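Local coordinates for 165aa long hypothetical protein (Pyrococcus horikoshii, PDB 2DC4) that is of unknown function but belongs to the CYTH family, whose characterised members typically act on triphosphorylated substrates, and probably binds such a ligand in its antiparallel barrel, at residues D64-E69 / E135-I140; L124-I129 / W141-R146. All blocks are in the same frame, centred on the assembly; numbering follows the deposited sequence.

Interaction 1 (D64-E69 / E135-I140)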
# COMPACT_ATOMS: atom_id res chain seq x y z
N ASP A 64 21.24 -3.76 -13.28
CA ASP A 64 22.39 -4.40 -13.93
C ASP A 64 22.00 -5.78 -14.45
O ASP A 64 20.88 -6.23 -14.24
CB ASP A 64 23.54 -4.53 -12.93
CG ASP A 64 23.27 -5.58 -11.86
OD1 ASP A 64 22.17 -5.55 -11.27
OD2 ASP A 64 24.15 -6.43 -11.62
N LYS A 65 22.93 -6.45 -15.13
CA LYS A 65 22.62 -7.77 -15.67
C LYS A 65 23.06 -8.93 -14.77
O LYS A 65 22.89 -10.10 -15.13
CB LYS A 65 23.24 -7.93 -17.07
CG LYS A 65 22.66 -6.98 -18.12
CD LYS A 65 21.16 -7.16 -18.27
CE LYS A 65 20.59 -6.26 -19.36
NZ LYS A 65 20.82 -4.81 -19.09
N ARG A 66 23.61 -8.61 -13.61
CA ARG A 66 24.04 -9.64 -12.67
C ARG A 66 23.07 -9.70 -11.50
O ARG A 66 23.28 -10.46 -10.55
CB ARG A 66 25.44 -9.33 -12.13
CG ARG A 66 26.51 -9.19 -13.20
CD ARG A 66 27.86 -8.86 -12.58
NE ARG A 66 28.43 -10.00 -11.86
CZ ARG A 66 28.82 -11.13 -12.43
NH1 ARG A 66 28.71 -11.28 -13.74
NH2 ARG A 66 29.34 -12.11 -11.70
N ASN A 67 22.00 -8.91 -11.57
CA ASN A 67 21.01 -8.86 -10.50
C ASN A 67 21.68 -8.46 -9.19
O ASN A 67 21.35 -8.99 -8.13
CB ASN A 67 20.34 -10.23 -10.35
CG ASN A 67 19.38 -10.55 -11.48
OD1 ASN A 67 18.98 -9.67 -12.24
ND2 ASN A 67 19.02 -11.82 -11.61
N GLU A 68 22.61 -7.51 -9.26
CA GLU A 68 23.33 -7.05 -8.08
C GLU A 68 23.04 -5.60 -7.69
O GLU A 68 23.41 -5.16 -6.61
CB GLU A 68 24.83 -7.24 -8.29
CG GLU A 68 25.29 -8.68 -8.20
CD GLU A 68 26.75 -8.88 -8.61
OE1 GLU A 68 27.52 -7.89 -8.58
OE2 GLU A 68 27.12 -10.02 -8.94
N GLU A 69 22.38 -4.87 -8.58
CA GLU A 69 22.06 -3.47 -8.31
C GLU A 69 20.57 -3.27 -8.54
O GLU A 69 20.04 -3.68 -9.57
CB GLU A 69 22.85 -2.56 -9.25
CG GLU A 69 24.34 -2.88 -9.31
CD GLU A 69 25.11 -1.94 -10.22
OE1 GLU A 69 24.53 -1.50 -11.24
OE2 GLU A 69 26.28 -1.64 -9.92
N GLU A 135 32.56 0.76 -5.22
CA GLU A 135 33.18 0.63 -3.91
C GLU A 135 32.37 -0.34 -3.06
O GLU A 135 32.92 -1.07 -2.23
CB GLU A 135 33.24 2.00 -3.22
CG GLU A 135 33.79 1.97 -1.80
CD GLU A 135 33.82 3.35 -1.16
OE1 GLU A 135 34.52 4.24 -1.69
OE2 GLU A 135 33.14 3.55 -0.13
N GLY A 136 31.06 -0.35 -3.27
CA GLY A 136 30.20 -1.23 -2.52
C GLY A 136 30.48 -2.69 -2.85
O GLY A 136 30.58 -3.53 -1.95
N LYS A 137 30.59 -2.99 -4.13
CA LYS A 137 30.87 -4.36 -4.54
C LYS A 137 32.23 -4.82 -4.03
O LYS A 137 32.41 -5.99 -3.71
CB LYS A 137 30.80 -4.50 -6.06
CG LYS A 137 29.40 -4.34 -6.62
CD LYS A 137 29.29 -4.80 -8.06
CE LYS A 137 27.86 -4.71 -8.56
NZ LYS A 137 27.70 -5.29 -9.92
N LYS A 138 33.18 -3.89 -3.93
CA LYS A 138 34.51 -4.22 -3.43
C LYS A 138 34.41 -4.61 -1.96
O LYS A 138 35.11 -5.52 -1.49
CB LYS A 138 35.46 -3.03 -3.59
CG LYS A 138 35.72 -2.63 -5.04
CD LYS A 138 36.68 -1.45 -5.11
CE LYS A 138 37.02 -1.09 -6.55
NZ LYS A 138 38.04 -0.01 -6.63
N ILE A 139 33.54 -3.92 -1.23
CA ILE A 139 33.36 -4.22 0.19
C ILE A 139 32.70 -5.58 0.35
O ILE A 139 33.10 -6.38 1.19
CB ILE A 139 32.48 -3.15 0.88
CG1 ILE A 139 33.22 -1.81 0.90
CG2 ILE A 139 32.14 -3.60 2.29
CD1 ILE A 139 32.40 -0.67 1.47
N ILE A 140 31.69 -5.84 -0.47
CA ILE A 140 30.98 -7.11 -0.42
C ILE A 140 31.94 -8.25 -0.68
O ILE A 140 31.92 -9.26 0.02
CB ILE A 140 29.83 -7.16 -1.44
CG1 ILE A 140 28.69 -6.26 -0.95
CG2 ILE A 140 29.35 -8.60 -1.64
CD1 ILE A 140 27.53 -6.13 -1.91
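A single lysine, Lys137, makes every contact between residues 135-140 and the loop 64-69, and it does so by reaching out at full length. Its chain is extended from CG to NZ, with chi2 to chi4 all near 180°, and this carries the ammonium group across to Glu68 and Glu69. Lys137 NZ gives a hydrogen bond of 2.9 Å to Glu68 OE1, part of a salt bridge. The nitrogen comes in from above the carboxylate plane, 37° out of it. Glu68 and Lys137 cross at about a right angle. Glu69 also lies across the lysine, and its OE2 forms a long salt bridge of 3.9 Å with Lys137 NZ. The other oxygen of Glu68 is used too: Arg66 NE donates to Glu68 OE2 at 3.2 Å, again within a salt bridge and from above the carboxylate plane. This four-residue salt-bridge network ties the loop between strands 54-62 and 69-76 to helix 133-146, at the surface of the barrel.

Asp64 organises the loop behind this network. Its OD1 accepts from Glu69 N and Glu68 N, each at 2.8 Å, and its OD2 also takes the N-H of Glu68. An alanine at this place has no carboxylate for the amides of Glu68 and Glu69, and the two glutamates would probably be less firmly placed for Lys137. Asp64 OD2 is 4.1 Å from Lys137 NZ, too far for a salt bridge. The surrounding carboxylates are likely to favour the charged form of Lys137.

Interaction 2 (L124-I129 / W141-R146); sequences LDIEVI and WDVARR
Ile126 points from strand 121-128 toward helix 133-146 and meets residues 141-146 with one methyl group. Its CG1 lies beside the backbone N, anti to the carbonyl carbon (chi1 -58°), and the branch then runs on extended to CD1. That brings CD1 against the helix backbone at Ala144. Ile126 CD1 is 4.0 Å from Ala144 CA and nearly as close to the methyl, 4.1 Å from Ala144 CB. The alanine bond to CB does not aim straight at the strand, and the isoleucine methyl rests against both carbons. Val143, one residue earlier, does point toward the strand. Its CG1 meets Ile126 CD1 at 4.4 Å, in a looser apolar contact. The isoleucine methyl therefore touches two consecutive helix residues. The closest CA atoms, those of Ile126 and Ala144, are 7.8 Å apart, and the small alanine side chain suits this close approach.

This is a helix packed on the outside of an antiparallel barrel, in the tunnel-like fold of the CYTH family. Strand 121-128 pairs with strand 2-8 and with strand 110-117, and helix 133-146 follows it in the chain. The chain thus turns back after the strand and lays the helix over it.

Neighbouring strands add to the same apolar layer. Phe7 of strand 2-8 touches both Ile126 and Ala144. From strand 110-117, Val110 touches Ile126 and Phe112 touches Val143. One turn before Ala144 on the helix, the indole of Trp141 meets the ring of Phe7 edge-to-face.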
# COMPACT_ATOMS: atom_id res chain seq x y z
N LEU A 124 22.83 -16.87 0.94
CA LEU A 124 23.30 -15.77 1.78
C LEU A 124 23.36 -14.55 0.89
O LEU A 124 24.00 -14.58 -0.16
CB LEU A 124 24.70 -16.03 2.34
CG LEU A 124 25.34 -14.79 2.98
CD1 LEU A 124 24.62 -14.45 4.28
CD2 LEU A 124 26.82 -15.02 3.25
N ASP A 125 22.68 -13.48 1.28
CA ASP A 125 22.74 -12.25 0.53
C ASP A 125 23.64 -11.33 1.34
O ASP A 125 23.45 -11.17 2.55
CB ASP A 125 21.36 -11.60 0.40
CG ASP A 125 20.52 -12.24 -0.69
OD1 ASP A 125 20.99 -12.30 -1.85
OD2 ASP A 125 19.38 -12.66 -0.40
N ILE A 126 24.65 -10.76 0.70
CA ILE A 126 25.53 -9.82 1.39
C ILE A 126 25.19 -8.48 0.77
O ILE A 126 25.38 -8.26 -0.43
CB ILE A 126 27.03 -10.15 1.17
CG1 ILE A 126 27.33 -11.57 1.64
CG2 ILE A 126 27.89 -9.14 1.94
CD1 ILE A 126 28.82 -11.95 1.54
N GLU A 127 24.69 -7.58 1.61
CA GLU A 127 24.24 -6.26 1.18
C GLU A 127 25.10 -5.15 1.79
O GLU A 127 25.54 -5.22 2.93
CB GLU A 127 22.78 -6.08 1.60
CG GLU A 127 21.81 -6.78 0.65
CD GLU A 127 20.39 -6.52 1.10
OE1 GLU A 127 20.09 -5.39 1.48
OE2 GLU A 127 19.59 -7.45 1.08
N VAL A 128 25.33 -4.08 1.03
CA VAL A 128 26.10 -2.97 1.55
C VAL A 128 25.42 -1.66 1.20
O VAL A 128 24.71 -1.57 0.19
CB VAL A 128 27.54 -2.96 0.98
CG1 VAL A 128 27.50 -2.75 -0.52
CG2 VAL A 128 28.38 -1.88 1.65
N ILE A 129 25.61 -0.65 2.04
CA ILE A 129 25.03 0.66 1.80
C ILE A 129 26.17 1.56 1.33
O ILE A 129 27.16 1.74 2.04
CB ILE A 129 24.43 1.25 3.09
CG1 ILE A 129 23.33 0.32 3.61
CG2 ILE A 129 23.86 2.64 2.82
CD1 ILE A 129 22.75 0.75 4.95
N TRP A 141 32.80 -8.10 -1.69
CA TRP A 141 33.74 -9.17 -1.99
C TRP A 141 34.83 -9.37 -0.93
O TRP A 141 35.28 -10.50 -0.73
CB TRP A 141 34.32 -8.99 -3.39
CG TRP A 141 33.36 -9.51 -4.41
CD1 TRP A 141 32.50 -8.79 -5.18
CD2 TRP A 141 33.06 -10.89 -4.65
NE1 TRP A 141 31.67 -9.64 -5.88
CE2 TRP A 141 31.99 -10.93 -5.57
CE3 TRP A 141 33.58 -12.10 -4.16
CZ2 TRP A 141 31.44 -12.14 -6.02
CZ3 TRP A 141 33.03 -13.30 -4.61
CH2 TRP A 141 31.97 -13.30 -5.53
N ASP A 142 35.24 -8.31 -0.24
CA ASP A 142 36.24 -8.48 0.81
C ASP A 142 35.61 -9.31 1.93
O ASP A 142 36.26 -10.18 2.52
CB ASP A 142 36.70 -7.13 1.37
CG ASP A 142 37.69 -6.43 0.46
OD1 ASP A 142 38.50 -7.13 -0.18
OD2 ASP A 142 37.68 -5.18 0.41
N VAL A 143 34.34 -9.04 2.20
CA VAL A 143 33.61 -9.77 3.23
C VAL A 143 33.38 -11.21 2.78
O VAL A 143 33.57 -12.15 3.55
CB VAL A 143 32.23 -9.12 3.51
CG1 VAL A 143 31.45 -9.96 4.51
CG2 VAL A 143 32.43 -7.71 4.03
N ALA A 144 32.97 -11.39 1.53
CA ALA A 144 32.71 -12.73 1.01
C ALA A 144 33.94 -13.63 1.13
O ALA A 144 33.84 -14.76 1.60
CB ALA A 144 32.28 -12.64 -0.46
N ARG A 145 35.10 -13.12 0.72
CA ARG A 145 36.33 -13.90 0.79
C ARG A 145 36.71 -14.22 2.23
O ARG A 145 37.29 -15.27 2.53
CB ARG A 145 37.47 -13.14 0.09
CG ARG A 145 37.19 -12.88 -1.39
CD ARG A 145 38.47 -12.56 -2.16
NE ARG A 145 39.13 -11.34 -1.71
CZ ARG A 145 38.81 -10.11 -2.10
NH1 ARG A 145 37.82 -9.91 -2.96
NH2 ARG A 145 39.47 -9.07 -1.61
N ARG A 146 36.38 -13.31 3.15
CA ARG A 146 36.69 -13.56 4.54
C ARG A 146 35.82 -14.71 5.05
O ARG A 146 36.16 -15.38 6.02
CB ARG A 146 36.47 -12.31 5.38
CG ARG A 146 36.91 -12.48 6.81
CD ARG A 146 37.19 -11.15 7.44
NE ARG A 146 37.58 -11.29 8.84
CZ ARG A 146 37.88 -10.26 9.62
NH1 ARG A 146 37.84 -9.04 9.12
NH2 ARG A 146 38.22 -10.45 10.89

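Both interactions use helix 133-146: residues 135-140 in interaction 1 and 141-146 in interaction 2. Their centres are 10 Å apart, on the same side of the chain's centre. Along the chain the order is 64-69, 124-129, 135-140, 141-146, so the two contacts cross. Interaction 2 joins the helix to the strand just before it. Interaction 1 ties it to a distant loop between strands 54-62 and 69-76. The sites touch directly, since Ile140 CD1 packs on Ile126 O at 3.4 Å and on Val128. Together they fix one helix to the barrel, by apolar packing and by charge.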